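PDB 4LQR: glycosyl hydrolase, family 31/fibronectin type III domain protein from Clostridium perfringens, which probably binds carbohydrate through this F5/8 type C (discoidin-like) beta-sandwich domain, as a non-catalytic module of a larger glycoside hydrolase. Local coordinates for residues A[49-54]-A[158-163]; A[67-72]-A[138-143]. One frame throughout, in Å; residues are numbered along the deposited sequence.

Interaction 1: A[49-54]-A[158-163]; sequences NTIWHS and SAAELV. With CA (calcium ion), chain B.
A short antiparallel beta pairing that runs into a shared calcium site joins T50-H53 to S158-E161 at the edge of the four-stranded sheet. W52 and A159 form the hydrogen-bonded pair, W52 N to A159 O at 3.0 Å and A159 N to W52 O at 2.9 Å; H53 and S158 follow as a non-hydrogen-bonded pair, with H53 CD2 3.8 Å from S158 CB. On the far side of I51 from W52, the carbonyl O atoms of T50 and A160 lie 3.0 Å apart, since both bind the calcium ion. T50 chelates it twice: with chi1 at 61°, OG1 folds back to the side of its own carbonyl and lies 2.5 Å from the ion. A kink in the E161 chain (chi2 -58°) brings OE2 round to the calcium at 2.4 Å; N42 O, D45 OD1 and D47 O complete the shell of seven oxygens. I51 CG2 packs on A160 CB at 3.9 Å, while A159 CB sits at the edge of the W52 ring. A160 and E161 form a classic beta bulge opposite L82. Strand 158-166 lies between the edge strand 52-53 and strand 73-82, and W52 reaches V64 and I66 of strand 64-70 in the other sheet.

Interaction 2: A[67-72]-A[138-143]; sequences TIKLDK and AQYLRF
T67-L70 and Y140-F143 are neighbouring antiparallel strands in the five-stranded sheet, and their backbones supply most of the hydrogen bonds. I68 and L141 exchange a reciprocal pair, I68 N to L141 O and L141 N to I68 O, both 2.9 Å. Two residues on, past the non-hydrogen-bonded pair K69-Y140, L70 N bonds almost straight to Q139 O at 2.8 Å (N-H...O 178°). Where the chain turns a corner, a side chain continues the pairing: Q139, with CG anti to its backbone N (chi1 -179°) and the rest extended, carries NE2 to L70 O at 2.9 Å. That carbonyl O lies near the amide plane, although NE2 approaches tilted from the plane of the carbonyl. Q139 and Y140 form a classic beta bulge opposite S100.

The carbon chain of K69 packs along Y140, the two side by side and pointing the same way. Its CG is 3.5 Å from Y140 CE2, and its CE approaches Y140 OH closely. On the other face, L141 meets I97 of its own sheet and I79 of the opposing one; L70 also reaches L76 there.

Two waters join polar ends. One accepts from K69 NZ and bonds Y140 OH, and this water lies in the plane of the Y140 ring; the other accepts from R142 NH1 and bonds T67 OG1. R142 NE also makes a salt bridge to E98, and its guanidinium forms a cation-pi contact with W106.

The pairing therefore combines an apolar face, with I68 and L141, turned to the sandwich interior, with a face where long polar side chains pack by their carbon chains and meet through water.

Overall arrangement
From the N terminus, the chain passes strand 26-31 and N42, D45 and D47, ligands of the calcium in interaction 1, before entering 49-54, whose partner 158-163 arrives only near the C terminus. Interaction 1 therefore closes the longer loop, and interaction 2, pairing 67-72 with 138-143, is nested inside it. Strand 64-70 follows strand 52-53, while strand 140-148 precedes strand 158-166, so both connections pass from one sheet to the other. Interaction 1 attaches the short edge strand 52-53 to the four-stranded sheet and interaction 2 joins two strands of the five-stranded sheet. Their centres are about 16 Å apart; across the sandwich interior, L162 CD1 packs 4.3 Å from I68 CG1.

Interaction 1: A[49-54]-A[158-163]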
# COMPACT_ATOMS: atom_id res chain seq x y z
N ASN A 49 5.68 -6.05 11.55
CA ASN A 49 4.81 -6.22 12.69
C ASN A 49 3.92 -5.02 12.95
O ASN A 49 3.01 -5.15 13.78
CB ASN A 49 5.60 -6.66 13.95
CG ASN A 49 6.62 -7.80 13.60
OD1 ASN A 49 6.25 -8.99 13.52
ND2 ASN A 49 7.88 -7.39 13.27
N THR A 50 4.19 -3.87 12.35
CA THR A 50 3.37 -2.67 12.59
C THR A 50 2.58 -2.42 11.31
O THR A 50 3.09 -2.72 10.20
CB THR A 50 4.24 -1.42 12.81
OG1 THR A 50 5.02 -1.18 11.63
CG2 THR A 50 5.19 -1.61 14.05
N ILE A 51 1.35 -1.90 11.47
CA ILE A 51 0.45 -1.66 10.35
C ILE A 51 -0.10 -0.25 10.41
O ILE A 51 -0.24 0.37 11.49
CB ILE A 51 -0.74 -2.65 10.30
CG1 ILE A 51 -1.71 -2.42 11.47
CG2 ILE A 51 -0.16 -4.11 10.34
CD1 ILE A 51 -2.88 -3.37 11.37
N TRP A 52 -0.41 0.24 9.21
CA TRP A 52 -1.45 1.33 9.10
C TRP A 52 -2.78 0.63 9.02
O TRP A 52 -2.95 -0.40 8.34
CB TRP A 52 -1.21 2.11 7.79
CG TRP A 52 -2.40 3.03 7.46
CD1 TRP A 52 -2.98 3.98 8.27
CD2 TRP A 52 -3.13 3.05 6.22
NE1 TRP A 52 -4.10 4.57 7.59
CE2 TRP A 52 -4.19 3.95 6.36
CE3 TRP A 52 -3.07 2.24 5.05
CZ2 TRP A 52 -5.11 4.19 5.34
CZ3 TRP A 52 -3.96 2.52 4.00
CH2 TRP A 52 -4.95 3.50 4.14
N HIS A 53 -3.77 1.22 9.72
CA HIS A 53 -5.16 0.74 9.61
C HIS A 53 -6.03 1.95 9.56
O HIS A 53 -5.90 2.85 10.38
CB HIS A 53 -5.55 -0.12 10.85
CG HIS A 53 -6.75 -0.98 10.68
ND1 HIS A 53 -8.02 -0.49 10.48
CD2 HIS A 53 -6.89 -2.34 10.81
CE1 HIS A 53 -8.89 -1.50 10.49
NE2 HIS A 53 -8.21 -2.64 10.64
N SER A 54 -6.94 1.99 8.56
CA SER A 54 -7.85 3.16 8.48
C SER A 54 -8.95 3.00 9.53
O SER A 54 -9.07 1.98 10.19
CB SER A 54 -8.41 3.31 7.05
OG SER A 54 -9.32 2.26 6.71
N SER A 158 -5.90 -1.92 5.67
CA SER A 158 -4.66 -1.97 6.45
C SER A 158 -3.53 -2.29 5.53
O SER A 158 -3.76 -2.78 4.41
CB SER A 158 -4.74 -2.97 7.68
OG SER A 158 -5.01 -4.31 7.18
N ALA A 159 -2.29 -2.03 6.03
CA ALA A 159 -1.10 -2.45 5.27
C ALA A 159 -0.00 -2.63 6.31
O ALA A 159 0.26 -1.66 7.05
CB ALA A 159 -0.67 -1.38 4.25
N ALA A 160 0.72 -3.76 6.25
CA ALA A 160 1.85 -3.94 7.16
C ALA A 160 3.09 -3.23 6.59
O ALA A 160 3.82 -2.62 7.33
CB ALA A 160 2.14 -5.42 7.41
N GLU A 161 3.31 -3.33 5.27
CA GLU A 161 4.40 -2.64 4.60
C GLU A 161 4.03 -2.38 3.17
O GLU A 161 3.35 -3.19 2.52
CB GLU A 161 5.67 -3.56 4.58
CG GLU A 161 6.43 -3.50 5.94
CD GLU A 161 6.89 -2.07 6.32
OE1 GLU A 161 7.68 -1.44 5.54
OE2 GLU A 161 6.53 -1.50 7.35
N LEU A 162 4.61 -1.30 2.65
CA LEU A 162 4.63 -0.99 1.21
C LEU A 162 6.10 -0.87 0.87
O LEU A 162 6.80 0.02 1.36
CB LEU A 162 3.87 0.31 0.86
CG LEU A 162 2.43 0.36 1.29
CD1 LEU A 162 1.91 1.74 0.95
CD2 LEU A 162 1.62 -0.70 0.55
N VAL A 163 6.59 -1.84 0.08
CA VAL A 163 8.07 -1.80 -0.28
C VAL A 163 8.19 -1.21 -1.67
O VAL A 163 7.43 -1.60 -2.56
CB VAL A 163 8.58 -3.26 -0.34
CG1 VAL A 163 10.08 -3.30 -0.75
CG2 VAL A 163 8.47 -3.92 1.05
CA CA B . 5.03 -1.68 9.16

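Interaction 2: A[67-72]-A[138-143]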
# COMPACT_ATOMS: atom_id res chain seq x y z
N THR A 67 -0.62 8.25 1.24
CA THR A 67 0.33 8.93 0.34
C THR A 67 1.70 8.91 0.95
O THR A 67 1.89 9.31 2.08
CB THR A 67 -0.16 10.36 0.05
OG1 THR A 67 -1.46 10.21 -0.53
CG2 THR A 67 0.76 11.01 -0.93
N ILE A 68 2.64 8.35 0.19
CA ILE A 68 4.02 8.23 0.61
C ILE A 68 4.92 9.21 -0.18
O ILE A 68 4.83 9.29 -1.42
CB ILE A 68 4.52 6.80 0.27
CG1 ILE A 68 3.56 5.71 0.82
CG2 ILE A 68 5.98 6.57 0.73
CD1 ILE A 68 3.29 5.87 2.33
N LYS A 69 5.75 9.96 0.55
CA LYS A 69 6.78 10.86 -0.05
C LYS A 69 8.12 10.17 -0.00
O LYS A 69 8.52 9.69 1.07
CB LYS A 69 6.85 12.12 0.77
CG LYS A 69 7.95 13.07 0.19
CD LYS A 69 8.03 14.31 1.06
CE LYS A 69 9.16 15.16 0.47
NZ LYS A 69 9.30 16.48 1.23
N LEU A 70 8.81 10.10 -1.11
CA LEU A 70 10.20 9.51 -1.09
C LEU A 70 11.22 10.63 -0.90
O LEU A 70 10.86 11.80 -0.96
CB LEU A 70 10.47 8.89 -2.48
CG LEU A 70 9.40 7.80 -2.84
CD1 LEU A 70 9.81 7.18 -4.16
CD2 LEU A 70 9.24 6.73 -1.81
N ASP A 71 12.47 10.28 -0.64
CA ASP A 71 13.43 11.33 -0.33
C ASP A 71 13.89 12.17 -1.55
O ASP A 71 14.46 13.24 -1.33
CB ASP A 71 14.64 10.65 0.37
CG ASP A 71 15.35 9.69 -0.56
OD1 ASP A 71 14.80 8.73 -1.07
OD2 ASP A 71 16.64 9.81 -0.75
N LYS A 72 13.60 11.67 -2.73
CA LYS A 72 13.95 12.34 -4.02
C LYS A 72 13.09 11.66 -5.06
O LYS A 72 12.38 10.70 -4.74
CB LYS A 72 15.45 12.24 -4.43
CG LYS A 72 15.92 10.79 -4.51
CD LYS A 72 17.35 10.79 -5.04
CE LYS A 72 17.70 9.34 -5.18
NZ LYS A 72 19.10 9.19 -5.66
N ALA A 138 8.96 9.67 -10.23
CA ALA A 138 8.02 10.15 -9.19
C ALA A 138 8.68 10.36 -7.88
O ALA A 138 9.67 9.65 -7.57
CB ALA A 138 6.92 9.09 -8.97
N GLN A 139 8.15 11.29 -7.08
CA GLN A 139 8.65 11.38 -5.67
C GLN A 139 7.48 11.07 -4.70
O GLN A 139 7.73 10.94 -3.50
CB GLN A 139 9.28 12.76 -5.43
CG GLN A 139 9.82 12.87 -3.97
CD GLN A 139 10.72 14.09 -3.77
OE1 GLN A 139 10.92 14.91 -4.68
NE2 GLN A 139 11.24 14.22 -2.56
N TYR A 140 6.26 11.00 -5.21
CA TYR A 140 5.11 10.71 -4.34
C TYR A 140 4.30 9.59 -4.96
O TYR A 140 4.14 9.53 -6.17
CB TYR A 140 4.16 11.95 -4.18
CG TYR A 140 4.81 13.18 -3.53
CD1 TYR A 140 5.63 14.04 -4.27
CD2 TYR A 140 4.65 13.42 -2.14
CE1 TYR A 140 6.24 15.15 -3.64
CE2 TYR A 140 5.26 14.47 -1.53
CZ TYR A 140 6.04 15.29 -2.29
OH TYR A 140 6.67 16.43 -1.67
N LEU A 141 3.78 8.71 -4.08
CA LEU A 141 2.92 7.66 -4.60
C LEU A 141 1.73 7.58 -3.68
O LEU A 141 1.91 7.48 -2.46
CB LEU A 141 3.72 6.31 -4.64
CG LEU A 141 2.85 5.10 -5.19
CD1 LEU A 141 3.79 4.10 -5.89
CD2 LEU A 141 2.02 4.35 -4.12
N ARG A 142 0.53 7.55 -4.24
CA ARG A 142 -0.73 7.39 -3.45
C ARG A 142 -1.26 6.01 -3.76
O ARG A 142 -1.55 5.69 -4.90
CB ARG A 142 -1.70 8.51 -3.83
CG ARG A 142 -3.02 8.45 -3.02
CD ARG A 142 -3.71 9.84 -3.01
NE ARG A 142 -4.06 10.28 -4.37
CZ ARG A 142 -4.38 11.53 -4.63
NH1 ARG A 142 -4.30 12.47 -3.68
NH2 ARG A 142 -4.83 11.80 -5.89
N PHE A 143 -1.48 5.27 -2.68
CA PHE A 143 -2.05 3.95 -2.81
C PHE A 143 -3.47 4.03 -2.25
O PHE A 143 -3.65 4.45 -1.10
CB PHE A 143 -1.20 3.01 -1.88
CG PHE A 143 -1.75 1.57 -1.82
CD1 PHE A 143 -1.39 0.63 -2.77
CD2 PHE A 143 -2.51 1.17 -0.73
CE1 PHE A 143 -1.87 -0.69 -2.67
CE2 PHE A 143 -3.00 -0.18 -0.65
CZ PHE A 143 -2.61 -1.09 -1.62
O HOH W 1 -2.93 12.53 -1.00
O HOH W 2 6.37 17.56 0.86